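Local coordinates for protein paenibacillus xanthan lyase (Paenibacillus, PDB 6F2P) that probably cleaves the side chains of the polysaccharide xanthan by an eliminative lyase reaction, as a calcium-binding enzyme built from polysaccharide lyase family 8 domains, at residues Tyr819-Arg824 and Phe896-Thr901; Thr841-Ala846 and Gly863-Thr868. All blocks are in the same frame, centred on the assembly; numbering follows the deposited sequence.

Interaction 1: Tyr819-Arg824 and Phe896-Thr901; sequences YDVKSR and FSLVST
D820 and V899 form a hydrogen-bonded pair between antiparallel strands 817-826 and 891-900, neighbours in one sheet of a two-sheet β-sandwich. Four backbone bonds set the register: D820 N to V899 O (2.8 Å), V899 N to D820 O, almost straight at 178° and in the carbonyl plane, and the reciprocal pair between K822 and S897.

Side chains then sort by face. V821, S823, F896 and L898 share the face covered by F809 and F875 of the opposing sheet. There V821 CG2 lies alongside L898 CD2 (4.0 Å), both side chains pointing the same way, while S823 CB meets F896 CD1 at 3.9 Å. On the other face, the extended chain of K822 carries its CD over to V899 CG2 (3.9 Å).

Y819 has CG anti to the carbonyl carbon, beside the backbone N (chi1 -58°), and chi2 of -82° then brings the ring edge to V899 C and S900 N. Its side chain crosses that of L898 at about a right angle, CB to CB 3.7 Å, and its OH bonds to Q815 O. With an alanine here the V899-S900 peptide would probably lose its aromatic neighbour, and Q815 O its hydroxyl partner. T901 OG1 bonds to T818 O, and T901 CG2 sits 3.5 Å from D820 N.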
loop_
_atom_site.group_PDB
_atom_site.type_symbol
_atom_site.label_atom_id
_atom_site.label_comp_id
_atom_site.label_asym_id
_atom_site.label_seq_id
_atom_site.Cartn_x
_atom_site.Cartn_y
_atom_site.Cartn_z
ATOM N N TYR A 819 -10.927 -26.719 -21.517
ATOM C CA TYR A 819 -10.027 -27.781 -21.098
ATOM C C TYR A 819 -10.707 -28.784 -20.176
ATOM O O TYR A 819 -11.548 -28.436 -19.342
ATOM C CB TYR A 819 -8.782 -27.203 -20.410
ATOM C CG TYR A 819 -7.987 -26.248 -21.269
ATOM C CD1 TYR A 819 -7.079 -26.716 -22.211
ATOM C CD2 TYR A 819 -8.146 -24.877 -21.143
ATOM C CE1 TYR A 819 -6.354 -25.844 -23.000
ATOM C CE2 TYR A 819 -7.424 -23.996 -21.928
ATOM C CZ TYR A 819 -6.532 -24.481 -22.852
ATOM O OH TYR A 819 -5.817 -23.597 -23.630
ATOM N N ASP A 820 -10.334 -30.044 -20.349
ATOM C CA ASP A 820 -10.722 -31.095 -19.432
ATOM C C ASP A 820 -9.787 -30.986 -18.220
ATOM O O ASP A 820 -8.563 -30.987 -18.369
ATOM C CB ASP A 820 -10.569 -32.441 -20.143
ATOM C CG ASP A 820 -11.318 -33.554 -19.458
ATOM O OD1 ASP A 820 -12.236 -33.256 -18.665
ATOM O OD2 ASP A 820 -10.989 -34.731 -19.724
ATOM N N VAL A 821 -10.353 -30.856 -17.024
ATOM C CA VAL A 821 -9.530 -30.654 -15.835
ATOM C C VAL A 821 -9.225 -31.953 -15.099
ATOM O O VAL A 821 -10.128 -32.616 -14.595
ATOM C CB VAL A 821 -10.173 -29.671 -14.856
ATOM C CG1 VAL A 821 -9.283 -29.498 -13.631
ATOM C CG2 VAL A 821 -10.398 -28.339 -15.540
ATOM N N LYS A 822 -7.942 -32.302 -15.041
ATOM C CA LYS A 822 -7.488 -33.518 -14.375
ATOM C C LYS A 822 -6.622 -33.208 -13.150
ATOM O O LYS A 822 -5.945 -32.179 -13.086
ATOM C CB LYS A 822 -6.699 -34.395 -15.354
ATOM C CG LYS A 822 -7.468 -34.783 -16.606
ATOM C CD LYS A 822 -6.729 -35.826 -17.447
ATOM C CE LYS A 822 -7.666 -36.451 -18.475
ATOM N NZ LYS A 822 -7.015 -37.470 -19.352
ATOM N N SER A 823 -6.637 -34.103 -12.173
ATOM C CA SER A 823 -5.746 -33.959 -11.030
ATOM C C SER A 823 -5.083 -35.290 -10.720
ATOM O O SER A 823 -5.709 -36.341 -10.838
ATOM C CB SER A 823 -6.505 -33.442 -9.806
ATOM O OG SER A 823 -7.471 -34.380 -9.369
ATOM N N ARG A 824 -3.808 -35.245 -10.353
ATOM C CA ARG A 824 -3.083 -36.454 -9.982
ATOM C C ARG A 824 -3.066 -36.556 -8.468
ATOM O O ARG A 824 -2.590 -35.654 -7.786
ATOM C CB ARG A 824 -1.659 -36.454 -10.546
ATOM C CG ARG A 824 -0.900 -37.751 -10.330
ATOM C CD ARG A 824 0.472 -37.712 -10.995
ATOM N NE ARG A 824 0.951 -39.042 -11.368
ATOM C CZ ARG A 824 1.922 -39.697 -10.739
ATOM N NH1 ARG A 824 2.536 -39.151 -9.702
ATOM N NH2 ARG A 824 2.286 -40.902 -11.154
ATOM N N PHE A 896 -2.421 -30.527 -11.009
ATOM C CA PHE A 896 -3.520 -30.417 -11.953
ATOM C C PHE A 896 -2.931 -30.468 -13.357
ATOM O O PHE A 896 -1.779 -30.086 -13.570
ATOM C CB PHE A 896 -4.265 -29.092 -11.790
ATOM C CG PHE A 896 -5.061 -28.978 -10.518
ATOM C CD1 PHE A 896 -6.267 -29.642 -10.381
ATOM C CD2 PHE A 896 -4.617 -28.177 -9.476
ATOM C CE1 PHE A 896 -7.008 -29.533 -9.225
ATOM C CE2 PHE A 896 -5.359 -28.058 -8.310
ATOM C CZ PHE A 896 -6.557 -28.741 -8.185
ATOM N N SER A 897 -3.721 -30.950 -14.307
ATOM C CA SER A 897 -3.398 -30.818 -15.715
ATOM C C SER A 897 -4.634 -30.288 -16.415
ATOM O O SER A 897 -5.745 -30.668 -16.071
ATOM C CB SER A 897 -3.013 -32.170 -16.314
ATOM O OG SER A 897 -1.785 -32.638 -15.791
ATOM N N LEU A 898 -4.449 -29.401 -17.383
ATOM C CA LEU A 898 -5.547 -29.000 -18.253
ATOM C C LEU A 898 -5.269 -29.563 -19.636
ATOM O O LEU A 898 -4.273 -29.210 -20.265
ATOM C CB LEU A 898 -5.675 -27.480 -18.336
ATOM C CG LEU A 898 -5.629 -26.695 -17.030
ATOM C CD1 LEU A 898 -5.905 -25.229 -17.309
ATOM C CD2 LEU A 898 -6.604 -27.253 -16.020
ATOM N N VAL A 899 -6.150 -30.445 -20.091
ATOM C CA VAL A 899 -5.994 -31.129 -21.366
ATOM C C VAL A 899 -6.995 -30.565 -22.366
ATOM O O VAL A 899 -8.131 -30.279 -22.001
ATOM C CB VAL A 899 -6.268 -32.629 -21.197
ATOM C CG1 VAL A 899 -6.012 -33.373 -22.497
ATOM C CG2 VAL A 899 -5.416 -33.188 -20.066
ATOM N N SER A 900 -6.582 -30.397 -23.620
ATOM C CA SER A 900 -7.485 -29.843 -24.632
ATOM C C SER A 900 -8.589 -30.834 -24.982
ATOM O O SER A 900 -8.467 -32.033 -24.733
ATOM C CB SER A 900 -6.724 -29.420 -25.888
ATOM O OG SER A 900 -5.940 -30.487 -26.384
ATOM N N THR A 901 -9.681 -30.326 -25.538
ATOM C CA THR A 901 -10.813 -31.174 -25.884
ATOM C C THR A 901 -11.166 -30.975 -27.351
ATOM O O THR A 901 -10.622 -30.084 -28.006
ATOM C CB THR A 901 -12.049 -30.860 -25.009
ATOM O OG1 THR A 901 -12.572 -29.573 -25.357
ATOM C CG2 THR A 901 -11.687 -30.874 -23.520
#

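Interaction 2: Thr841-Ala846 and Gly863-Thr868; sequences TNVGSA and GSYSFT
V843 and Y865 supply the apolar part of this contact, their side chains crossing at about a right angle. V843 CG2, anti to the carbonyl carbon, approaches ring atom CD1 of Y865 at 3.5 Å and lies obliquely to the ring. T841 adds a methine: its CB stands at the ring edge, near the plane, 4.1 Å from Y865 CE1.

A second kind of contact is side chain against backbone. The other branch, V843 CG1, is anti to the backbone N (chi1 171°) and lies over the G863-S864 chain, 3.4 Å from G863 C and 3.6 Å from S864 O. In the β-sandwich this joins two edges: 841-848 is an outermost strand of the five-stranded sheet, and 857-867 is an end strand of the other, paired there with 817-826. G863 has phi 151° and psi -175°, angles at which a CB would press on the preceding carbonyl O, and a side chain would probably point at V843.

Polar groups find partners on other strands: the backbone of V843 bonds with L836, and G844 O accepts from Q835 NE2. Within 863-868 itself, the edge of the Y865 ring stands over a face of F867, CD2 3.4 Å above that plane and over its centre, and the ring of F867 also meets Y873 edge-to-face.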
loop_
_atom_site.group_PDB
_atom_site.type_symbol
_atom_site.label_atom_id
_atom_site.label_comp_id
_atom_site.label_asym_id
_atom_site.label_seq_id
_atom_site.Cartn_x
_atom_site.Cartn_y
_atom_site.Cartn_z
ATOM N N THR A 841 -18.182 -22.038 -9.972
ATOM C CA THR A 841 -18.965 -23.010 -10.722
ATOM C C THR A 841 -18.393 -24.403 -10.483
ATOM O O THR A 841 -17.217 -24.642 -10.762
ATOM C CB THR A 841 -18.875 -22.718 -12.238
ATOM O OG1 THR A 841 -19.324 -21.384 -12.508
ATOM C CG2 THR A 841 -19.696 -23.717 -13.043
ATOM N N ASN A 842 -19.201 -25.326 -9.968
ATOM C CA ASN A 842 -18.739 -26.704 -9.833
ATOM C C ASN A 842 -18.400 -27.274 -11.202
ATOM O O ASN A 842 -19.025 -26.919 -12.200
ATOM C CB ASN A 842 -19.786 -27.584 -9.157
ATOM C CG ASN A 842 -19.837 -27.386 -7.661
ATOM O OD1 ASN A 842 -20.722 -27.908 -6.989
ATOM N ND2 ASN A 842 -18.892 -26.625 -7.127
ATOM N N VAL A 843 -17.394 -28.138 -11.248
ATOM C CA VAL A 843 -17.040 -28.824 -12.483
ATOM C C VAL A 843 -17.107 -30.321 -12.253
ATOM O O VAL A 843 -16.379 -30.859 -11.413
ATOM C CB VAL A 843 -15.626 -28.464 -12.958
ATOM C CG1 VAL A 843 -15.213 -29.373 -14.111
ATOM C CG2 VAL A 843 -15.561 -27.004 -13.373
ATOM N N GLY A 844 -17.985 -30.989 -12.994
ATOM C CA GLY A 844 -18.175 -32.418 -12.846
ATOM C C GLY A 844 -18.865 -32.796 -11.551
ATOM O O GLY A 844 -19.360 -31.932 -10.827
ATOM N N SER A 845 -18.899 -34.092 -11.261
ATOM C CA SER A 845 -19.455 -34.584 -10.010
ATOM C C SER A 845 -18.347 -34.718 -8.967
ATOM O O SER A 845 -17.174 -34.514 -9.270
ATOM C CB SER A 845 -20.179 -35.924 -10.227
ATOM O OG SER A 845 -19.336 -36.899 -10.821
ATOM N N ALA A 846 -18.709 -35.050 -7.733
ATOM C CA ALA A 846 -17.703 -35.211 -6.688
ATOM C C ALA A 846 -16.960 -36.522 -6.890
ATOM O O ALA A 846 -17.537 -37.504 -7.356
ATOM C CB ALA A 846 -18.338 -35.142 -5.289
ATOM N N GLY A 863 -13.575 -32.990 -14.771
ATOM C CA GLY A 863 -14.584 -32.533 -15.703
ATOM C C GLY A 863 -14.082 -31.422 -16.597
ATOM O O GLY A 863 -12.914 -31.044 -16.542
ATOM N N SER A 864 -14.979 -30.877 -17.408
ATOM C CA SER A 864 -14.600 -29.889 -18.406
ATOM C C SER A 864 -15.067 -28.474 -18.040
ATOM O O SER A 864 -16.093 -28.300 -17.380
ATOM C CB SER A 864 -15.155 -30.306 -19.760
ATOM O OG SER A 864 -14.651 -29.477 -20.785
ATOM N N TYR A 865 -14.307 -27.472 -18.481
ATOM C CA TYR A 865 -14.593 -26.078 -18.169
ATOM C C TYR A 865 -14.109 -25.171 -19.288
ATOM O O TYR A 865 -13.059 -25.410 -19.896
ATOM C CB TYR A 865 -13.908 -25.670 -16.868
ATOM C CG TYR A 865 -14.323 -24.311 -16.328
ATOM C CD1 TYR A 865 -15.394 -24.191 -15.454
ATOM C CD2 TYR A 865 -13.632 -23.154 -16.678
ATOM C CE1 TYR A 865 -15.774 -22.959 -14.951
ATOM C CE2 TYR A 865 -14.005 -21.919 -16.180
ATOM C CZ TYR A 865 -15.079 -21.827 -15.313
ATOM O OH TYR A 865 -15.462 -20.601 -14.800
ATOM N N SER A 866 -14.871 -24.117 -19.555
ATOM C CA SER A 866 -14.511 -23.196 -20.621
ATOM C C SER A 866 -13.872 -21.914 -20.084
ATOM O O SER A 866 -14.509 -21.137 -19.369
ATOM C CB SER A 866 -15.725 -22.880 -21.488
ATOM O OG SER A 866 -15.340 -22.101 -22.605
ATOM N N PHE A 867 -12.602 -21.717 -20.426
ATOM C CA PHE A 867 -11.860 -20.534 -20.018
ATOM C C PHE A 867 -11.833 -19.577 -21.192
ATOM O O PHE A 867 -11.052 -19.753 -22.128
ATOM C CB PHE A 867 -10.440 -20.908 -19.606
ATOM C CG PHE A 867 -10.376 -22.010 -18.578
ATOM C CD1 PHE A 867 -10.483 -23.346 -18.957
ATOM C CD2 PHE A 867 -10.205 -21.711 -17.229
ATOM C CE1 PHE A 867 -10.423 -24.363 -18.011
ATOM C CE2 PHE A 867 -10.145 -22.724 -16.278
ATOM C CZ PHE A 867 -10.252 -24.051 -16.670
ATOM N N THR A 868 -12.699 -18.569 -21.133
ATOM C CA THR A 868 -12.961 -17.689 -22.270
ATOM C C THR A 868 -11.798 -16.746 -22.529
ATOM O O THR A 868 -11.505 -16.401 -23.675
ATOM C CB THR A 868 -14.231 -16.852 -22.033
ATOM O OG1 THR A 868 -14.043 -16.012 -20.887
ATOM C CG2 THR A 868 -15.433 -17.760 -21.789
#

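From the N terminus, the chain first runs through 819-824, on strand 817-826. It next passes 841-846 at the border of the five-stranded sheet and, after 16 intervening residues, 863-868 on strand 857-867, where interaction 2 closes the shorter loop. Only then does it reach 896-901, which returns to strand 817-826 and closes interaction 1 around 71 intervening residues; interaction 2 is thus nested inside interaction 1. Strand 817-826 lies between 857-867 and 891-900, so the two contacts share a sheet. V821 N to G863 O and Y819 N to Y865 O (3.0 Å) are probable hydrogen bonds between them. Interaction 1 joins strands within that sheet, whereas interaction 2 bridges the two sheets.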